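PDB 5AH5: leucine--trna ligase from Agrobacterium radiobacter, which probably attaches L-leucine to tRNA(Leu) at the expense of ATP, as a class I aminoacyl-tRNA synthetase. Local coordinates for residues D202-V214 and E551-G563. Residues are numbered along the deposited sequence; the frame is centred on the assembly and turned at random.
Sequences DDLESLEGWPTSV and EFDEPFVELYNQG. With LSS (5'-O-(L-leucylsulfamoyl)adenosine), chain I.
Trp210 and Leu559 form the tight centre of this contact. The indole is clamped between two leucines. Leu559 CB sits almost straight above the five-membered ring, 3.9 Å from its centroid, and CD2 of the same residue reaches the six-membered ring at CE3. Leu207 CD1, from the indole's own segment, covers the opposite face. The ring edge is fixed by a nearly straight hydrogen bond from Trp210 NE1 to Phe556 O (2.9 Å, 169° at the hydrogen). The oxygen lies close to the indole plane, but the donor stands above the plane of the Phe556 carbonyl. Trp210 CZ2 meets the edge of the Phe556 ring at CD2, 4.1 Å away. With CG anti to the backbone N (chi1 169°), the Leu559 side chain extends over the indole, and CD2 also meets Val214 CG1 tip to tip.

A hydrogen bond from Leu559 N to Gly209 O (3.1 Å) joins the backbones. Gly209 CA makes a CA-H...O contact with Val557 O. One water bridges Gly209 N and Val557 O.

The other end is more polar and partly open to solvent. Glu554, bent at chi2 (-76°), lays its carboxylate against the methyls of Leu207. Asp203 OD2 and Asp553 OD2 approach to 3.3 Å without a hydrogen bond. Lys542 forms salt bridges with all three acids and probably offsets their repulsion; Arg538 also pairs with Glu554. Asp553 OD1 is also hydrogen-bonded to His545.

Beyond Asn561, Gln562 NE2 donates to N3 of the leucyl-adenylate analogue (2.9 Å) and, weakly, to its ribose O2. The contact thus packs the turn before helix 212-222 against 556-560, an outermost strand of the parallel sheet in the class I synthetase Rossmann-type catalytic fold, beside the adenylate pocket.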
loop_
_atom_site.group_PDB
_atom_site.type_symbol
_atom_site.label_atom_id
_atom_site.label_comp_id
_atom_site.label_asym_id
_atom_site.label_seq_id
_atom_site.Cartn_x
_atom_site.Cartn_y
_atom_site.Cartn_z
ATOM N N ASP B 202 -18.039 2.722 -0.890
ATOM C CA ASP B 202 -18.657 1.791 -1.843
ATOM C C ASP B 202 -17.699 1.196 -2.905
ATOM O O ASP B 202 -17.919 0.050 -3.362
ATOM C CB ASP B 202 -19.855 2.452 -2.543
ATOM C CG ASP B 202 -20.951 2.970 -1.548
ATOM O OD1 ASP B 202 -20.931 2.608 -0.349
ATOM O OD2 ASP B 202 -21.822 3.767 -1.989
ATOM N N ASP B 203 -16.673 1.950 -3.335
ATOM C CA ASP B 203 -15.758 1.442 -4.352
ATOM C C ASP B 203 -14.777 0.420 -3.794
ATOM O O ASP B 203 -14.128 -0.254 -4.578
ATOM C CB ASP B 203 -15.004 2.551 -5.110
ATOM C CG ASP B 203 -15.932 3.509 -5.852
ATOM O OD1 ASP B 203 -17.139 3.190 -6.034
ATOM O OD2 ASP B 203 -15.443 4.613 -6.244
ATOM N N LEU B 204 -14.673 0.280 -2.466
ATOM C CA LEU B 204 -13.990 -0.871 -1.866
ATOM C C LEU B 204 -14.500 -2.243 -2.344
ATOM O O LEU B 204 -13.700 -3.186 -2.462
ATOM C CB LEU B 204 -14.062 -0.845 -0.346
ATOM C CG LEU B 204 -13.240 0.296 0.283
ATOM C CD1 LEU B 204 -13.700 0.541 1.689
ATOM C CD2 LEU B 204 -11.772 0.016 0.256
ATOM N N GLU B 205 -15.802 -2.360 -2.599
ATOM C CA GLU B 205 -16.365 -3.623 -3.106
ATOM C C GLU B 205 -15.740 -4.039 -4.458
ATOM O O GLU B 205 -15.618 -5.223 -4.712
ATOM C CB GLU B 205 -17.894 -3.550 -3.239
ATOM C CG GLU B 205 -18.656 -3.564 -1.910
ATOM C CD GLU B 205 -20.164 -3.278 -2.075
ATOM O OE1 GLU B 205 -20.900 -4.095 -2.708
ATOM O OE2 GLU B 205 -20.622 -2.226 -1.560
ATOM N N SER B 206 -15.318 -3.079 -5.290
ATOM C CA SER B 206 -14.715 -3.394 -6.590
ATOM C C SER B 206 -13.200 -3.744 -6.549
ATOM O O SER B 206 -12.667 -4.226 -7.549
ATOM C CB SER B 206 -14.978 -2.263 -7.592
ATOM O OG SER B 206 -14.201 -1.103 -7.305
ATOM N N LEU B 207 -12.531 -3.521 -5.412
ATOM C CA LEU B 207 -11.076 -3.649 -5.296
ATOM C C LEU B 207 -10.698 -5.024 -4.864
ATOM O O LEU B 207 -10.047 -5.230 -3.796
ATOM C CB LEU B 207 -10.490 -2.645 -4.283
ATOM C CG LEU B 207 -10.404 -1.208 -4.720
ATOM C CD1 LEU B 207 -9.848 -0.348 -3.577
ATOM C CD2 LEU B 207 -9.586 -1.080 -6.007
ATOM N N GLU B 208 -11.006 -5.973 -5.745
ATOM C CA GLU B 208 -10.848 -7.376 -5.416
ATOM C C GLU B 208 -9.357 -7.711 -5.372
ATOM O O GLU B 208 -8.955 -8.692 -4.750
ATOM C CB GLU B 208 -11.634 -8.284 -6.402
ATOM C CG GLU B 208 -12.202 -9.546 -5.718
ATOM C CD GLU B 208 -13.210 -9.277 -4.567
ATOM O OE1 GLU B 208 -13.834 -8.188 -4.539
ATOM O OE2 GLU B 208 -13.393 -10.156 -3.681
ATOM N N GLY B 209 -8.522 -6.880 -6.017
ATOM C CA GLY B 209 -7.074 -7.083 -5.910
ATOM C C GLY B 209 -6.515 -6.478 -4.618
ATOM O O GLY B 209 -5.325 -6.490 -4.425
ATOM N N TRP B 210 -7.325 -5.966 -3.712
ATOM C CA TRP B 210 -6.729 -5.560 -2.420
ATOM C C TRP B 210 -7.053 -6.583 -1.326
ATOM O O TRP B 210 -8.128 -7.147 -1.353
ATOM C CB TRP B 210 -7.289 -4.189 -2.004
ATOM C CG TRP B 210 -6.817 -3.040 -2.798
ATOM C CD1 TRP B 210 -6.625 -2.967 -4.134
ATOM C CD2 TRP B 210 -6.576 -1.739 -2.279
ATOM N NE1 TRP B 210 -6.184 -1.708 -4.477
ATOM C CE2 TRP B 210 -6.177 -0.930 -3.345
ATOM C CE3 TRP B 210 -6.652 -1.185 -1.003
ATOM C CZ2 TRP B 210 -5.807 0.416 -3.160
ATOM C CZ3 TRP B 210 -6.292 0.159 -0.829
ATOM C CH2 TRP B 210 -5.870 0.921 -1.899
ATOM N N PRO B 211 -6.152 -6.782 -0.356
ATOM C CA PRO B 211 -6.491 -7.611 0.796
ATOM C C PRO B 211 -7.750 -7.134 1.490
ATOM O O PRO B 211 -7.995 -5.903 1.608
ATOM C CB PRO B 211 -5.289 -7.412 1.728
ATOM C CG PRO B 211 -4.176 -7.149 0.806
ATOM C CD PRO B 211 -4.737 -6.362 -0.316
ATOM N N THR B 212 -8.529 -8.100 1.978
ATOM C CA THR B 212 -9.792 -7.804 2.603
ATOM C C THR B 212 -9.499 -7.109 3.945
ATOM O O THR B 212 -10.289 -6.322 4.412
ATOM C CB THR B 212 -10.649 -9.079 2.862
ATOM O OG1 THR B 212 -9.974 -9.881 3.806
ATOM C CG2 THR B 212 -10.863 -9.898 1.598
ATOM N N SER B 213 -8.368 -7.400 4.542
ATOM C CA SER B 213 -7.946 -6.722 5.740
ATOM C C SER B 213 -7.776 -5.187 5.561
ATOM O O SER B 213 -8.281 -4.413 6.370
ATOM C CB SER B 213 -6.621 -7.320 6.199
ATOM O OG SER B 213 -5.653 -7.281 5.138
ATOM N N VAL B 214 -7.052 -4.768 4.520
ATOM C CA VAL B 214 -6.845 -3.336 4.197
ATOM C C VAL B 214 -8.203 -2.688 3.894
ATOM O O VAL B 214 -8.558 -1.613 4.432
ATOM C CB VAL B 214 -5.849 -3.172 3.053
ATOM C CG1 VAL B 214 -5.790 -1.740 2.567
ATOM C CG2 VAL B 214 -4.473 -3.606 3.491
ATOM N N GLU B 551 -8.692 9.303 -16.610
ATOM C CA GLU B 551 -9.991 8.660 -16.923
ATOM C C GLU B 551 -10.315 7.434 -16.065
ATOM O O GLU B 551 -11.308 6.751 -16.309
ATOM C CB GLU B 551 -10.053 8.326 -18.422
ATOM C CG GLU B 551 -10.455 9.547 -19.284
ATOM C CD GLU B 551 -10.132 9.438 -20.792
ATOM O OE1 GLU B 551 -9.590 8.404 -21.274
ATOM O OE2 GLU B 551 -10.424 10.411 -21.521
ATOM N N PHE B 552 -9.516 7.185 -15.037
ATOM C CA PHE B 552 -9.712 6.020 -14.156
ATOM C C PHE B 552 -9.918 6.535 -12.756
ATOM O O PHE B 552 -9.566 7.673 -12.442
ATOM C CB PHE B 552 -8.538 5.031 -14.252
ATOM C CG PHE B 552 -7.212 5.657 -13.997
ATOM C CD1 PHE B 552 -6.517 6.285 -15.024
ATOM C CD2 PHE B 552 -6.692 5.692 -12.709
ATOM C CE1 PHE B 552 -5.289 6.866 -14.794
ATOM C CE2 PHE B 552 -5.492 6.324 -12.460
ATOM C CZ PHE B 552 -4.783 6.913 -13.502
ATOM N N ASP B 553 -10.489 5.699 -11.918
ATOM C CA ASP B 553 -11.086 6.115 -10.663
ATOM C C ASP B 553 -10.401 5.500 -9.470
ATOM O O ASP B 553 -10.764 5.807 -8.336
ATOM C CB ASP B 553 -12.575 5.685 -10.664
ATOM C CG ASP B 553 -13.436 6.547 -9.769
ATOM O OD1 ASP B 553 -13.431 7.783 -9.965
ATOM O OD2 ASP B 553 -14.134 6.024 -8.894
ATOM N N GLU B 554 -9.440 4.606 -9.703
ATOM C CA GLU B 554 -8.748 3.912 -8.617
ATOM C C GLU B 554 -7.328 3.801 -9.009
ATOM O O GLU B 554 -7.075 3.436 -10.136
ATOM C CB GLU B 554 -9.296 2.490 -8.358
ATOM C CG GLU B 554 -10.605 2.522 -7.599
ATOM C CD GLU B 554 -10.469 2.816 -6.102
ATOM O OE1 GLU B 554 -9.371 2.662 -5.488
ATOM O OE2 GLU B 554 -11.499 3.172 -5.516
ATOM N N PRO B 555 -6.392 4.136 -8.093
ATOM C CA PRO B 555 -4.994 4.205 -8.483
ATOM C C PRO B 555 -4.309 2.893 -8.673
ATOM O O PRO B 555 -3.346 2.845 -9.433
ATOM C CB PRO B 555 -4.340 4.912 -7.270
ATOM C CG PRO B 555 -5.273 4.622 -6.141
ATOM C CD PRO B 555 -6.603 4.709 -6.767
ATOM N N PHE B 556 -4.686 1.880 -7.876
ATOM C CA PHE B 556 -3.880 0.663 -7.771
ATOM C C PHE B 556 -4.804 -0.594 -7.919
ATOM O O PHE B 556 -5.763 -0.757 -7.180
ATOM C CB PHE B 556 -3.118 0.617 -6.439
ATOM C CG PHE B 556 -2.437 1.929 -6.042
ATOM C CD1 PHE B 556 -1.393 2.436 -6.783
ATOM C CD2 PHE B 556 -2.784 2.588 -4.845
ATOM C CE1 PHE B 556 -0.767 3.644 -6.400
ATOM C CE2 PHE B 556 -2.134 3.757 -4.445
ATOM C CZ PHE B 556 -1.156 4.306 -5.266
ATOM N N VAL B 557 -4.555 -1.404 -8.919
ATOM C CA VAL B 557 -5.422 -2.563 -9.184
ATOM C C VAL B 557 -5.225 -3.636 -8.108
ATOM O O VAL B 557 -6.140 -3.964 -7.390
ATOM C CB VAL B 557 -5.218 -3.137 -10.603
ATOM C CG1 VAL B 557 -6.033 -4.454 -10.806
ATOM C CG2 VAL B 557 -5.680 -2.137 -11.624
ATOM N N GLU B 558 -4.007 -4.120 -8.012
ATOM C CA GLU B 558 -3.575 -5.119 -7.051
ATOM C C GLU B 558 -2.593 -4.462 -6.024
ATOM O O GLU B 558 -1.668 -3.822 -6.435
ATOM C CB GLU B 558 -2.889 -6.222 -7.839
ATOM C CG GLU B 558 -2.771 -7.554 -7.152
ATOM C CD GLU B 558 -3.966 -8.481 -7.324
ATOM O OE1 GLU B 558 -4.433 -8.597 -8.482
ATOM O OE2 GLU B 558 -4.383 -9.103 -6.299
ATOM N N LEU B 559 -2.896 -4.567 -4.726
ATOM C CA LEU B 559 -2.058 -4.164 -3.612
ATOM C C LEU B 559 -1.517 -5.382 -2.877
ATOM O O LEU B 559 -2.253 -6.187 -2.405
ATOM C CB LEU B 559 -2.857 -3.314 -2.625
ATOM C CG LEU B 559 -2.254 -3.001 -1.285
ATOM C CD1 LEU B 559 -1.157 -1.943 -1.496
ATOM C CD2 LEU B 559 -3.257 -2.393 -0.328
ATOM N N TYR B 560 -0.212 -5.446 -2.742
ATOM C CA TYR B 560 0.455 -6.420 -1.958
ATOM C C TYR B 560 1.206 -5.744 -0.790
ATOM O O TYR B 560 2.018 -4.816 -0.985
ATOM C CB TYR B 560 1.447 -7.094 -2.858
ATOM C CG TYR B 560 0.790 -7.982 -3.918
ATOM C CD1 TYR B 560 0.240 -9.241 -3.587
ATOM C CD2 TYR B 560 0.687 -7.558 -5.218
ATOM C CE1 TYR B 560 -0.347 -10.047 -4.560
ATOM C CE2 TYR B 560 0.081 -8.339 -6.202
ATOM C CZ TYR B 560 -0.405 -9.597 -5.877
ATOM O OH TYR B 560 -0.965 -10.352 -6.882
ATOM N N ASN B 561 0.975 -6.242 0.410
ATOM C CA ASN B 561 1.600 -5.754 1.621
ATOM C C ASN B 561 2.743 -6.646 2.092
ATOM O O ASN B 561 2.479 -7.656 2.768
ATOM C CB ASN B 561 0.556 -5.689 2.755
ATOM C CG ASN B 561 -0.570 -4.729 2.493
ATOM O OD1 ASN B 561 -1.692 -5.071 2.727
ATOM N ND2 ASN B 561 -0.278 -3.491 2.089
ATOM N N GLN B 562 3.990 -6.356 1.715
ATOM C CA GLN B 562 5.117 -7.123 2.217
ATOM C C GLN B 562 5.133 -7.150 3.762
ATOM O O GLN B 562 4.794 -6.160 4.431
ATOM C CB GLN B 562 6.479 -6.701 1.671
ATOM C CG GLN B 562 7.171 -5.476 2.373
ATOM C CD GLN B 562 6.361 -4.229 2.299
ATOM O OE1 GLN B 562 5.442 -4.134 1.494
ATOM N NE2 GLN B 562 6.683 -3.246 3.153
ATOM N N GLY B 563 5.575 -8.281 4.301
ATOM C CA GLY B 563 5.794 -8.415 5.731
ATOM C C GLY B 563 6.945 -7.585 6.267
ATOM O O GLY B 563 7.933 -7.297 5.553
HETATM C C1 LSS I . 7.068 5.507 3.400
HETATM N N1 LSS I . 10.039 -4.311 6.660
HETATM O O1 LSS I . 6.417 4.797 4.135
HETATM S S1 LSS I . 9.196 4.504 4.138
HETATM C C2 LSS I . 9.293 -4.313 5.558
HETATM N N2 LSS I . 8.386 5.462 3.327
HETATM O O2 LSS I . 6.369 -0.499 4.420
HETATM N N3 LSS I . 9.004 -3.191 4.863
HETATM O O3 LSS I . 6.224 0.160 1.746
HETATM C C4 LSS I . 9.503 -2.013 5.306
HETATM N N4 LSS I . 7.276 7.541 1.965
HETATM O O4 LSS I . 9.363 0.377 2.736
HETATM C C5 LSS I . 10.213 -1.938 6.498
HETATM O O5 LSS I . 8.802 3.025 3.682
HETATM C C6 LSS I . 10.461 -3.110 7.194
HETATM N N6 LSS I . 11.207 -3.050 8.327
HETATM C C7 LSS I . 4.561 6.769 0.649
HETATM N N7 LSS I . 10.531 -0.635 6.711
HETATM C C8 LSS I . 9.984 0.100 5.704
HETATM C C9 LSS I . 5.459 5.872 1.506
HETATM N N9 LSS I . 9.385 -0.760 4.838
HETATM C CA LSS I . 6.362 6.533 2.564
HETATM C C10 LSS I . 3.457 7.360 1.539
HETATM C C11 LSS I . 4.036 5.919 -0.562
HETATM O O1A LSS I . 9.043 4.467 5.599
HETATM C C21 LSS I . 8.634 -0.434 3.642
HETATM C C22 LSS I . 7.393 0.329 3.948
HETATM C C23 LSS I . 7.058 0.985 2.606
HETATM C C24 LSS I . 8.447 1.202 2.044
HETATM C C25 LSS I . 8.989 2.603 2.334
HETATM O O2A LSS I . 10.605 4.570 3.815
HETATM O O HOH W 1 -8.735 -4.519 -7.710
#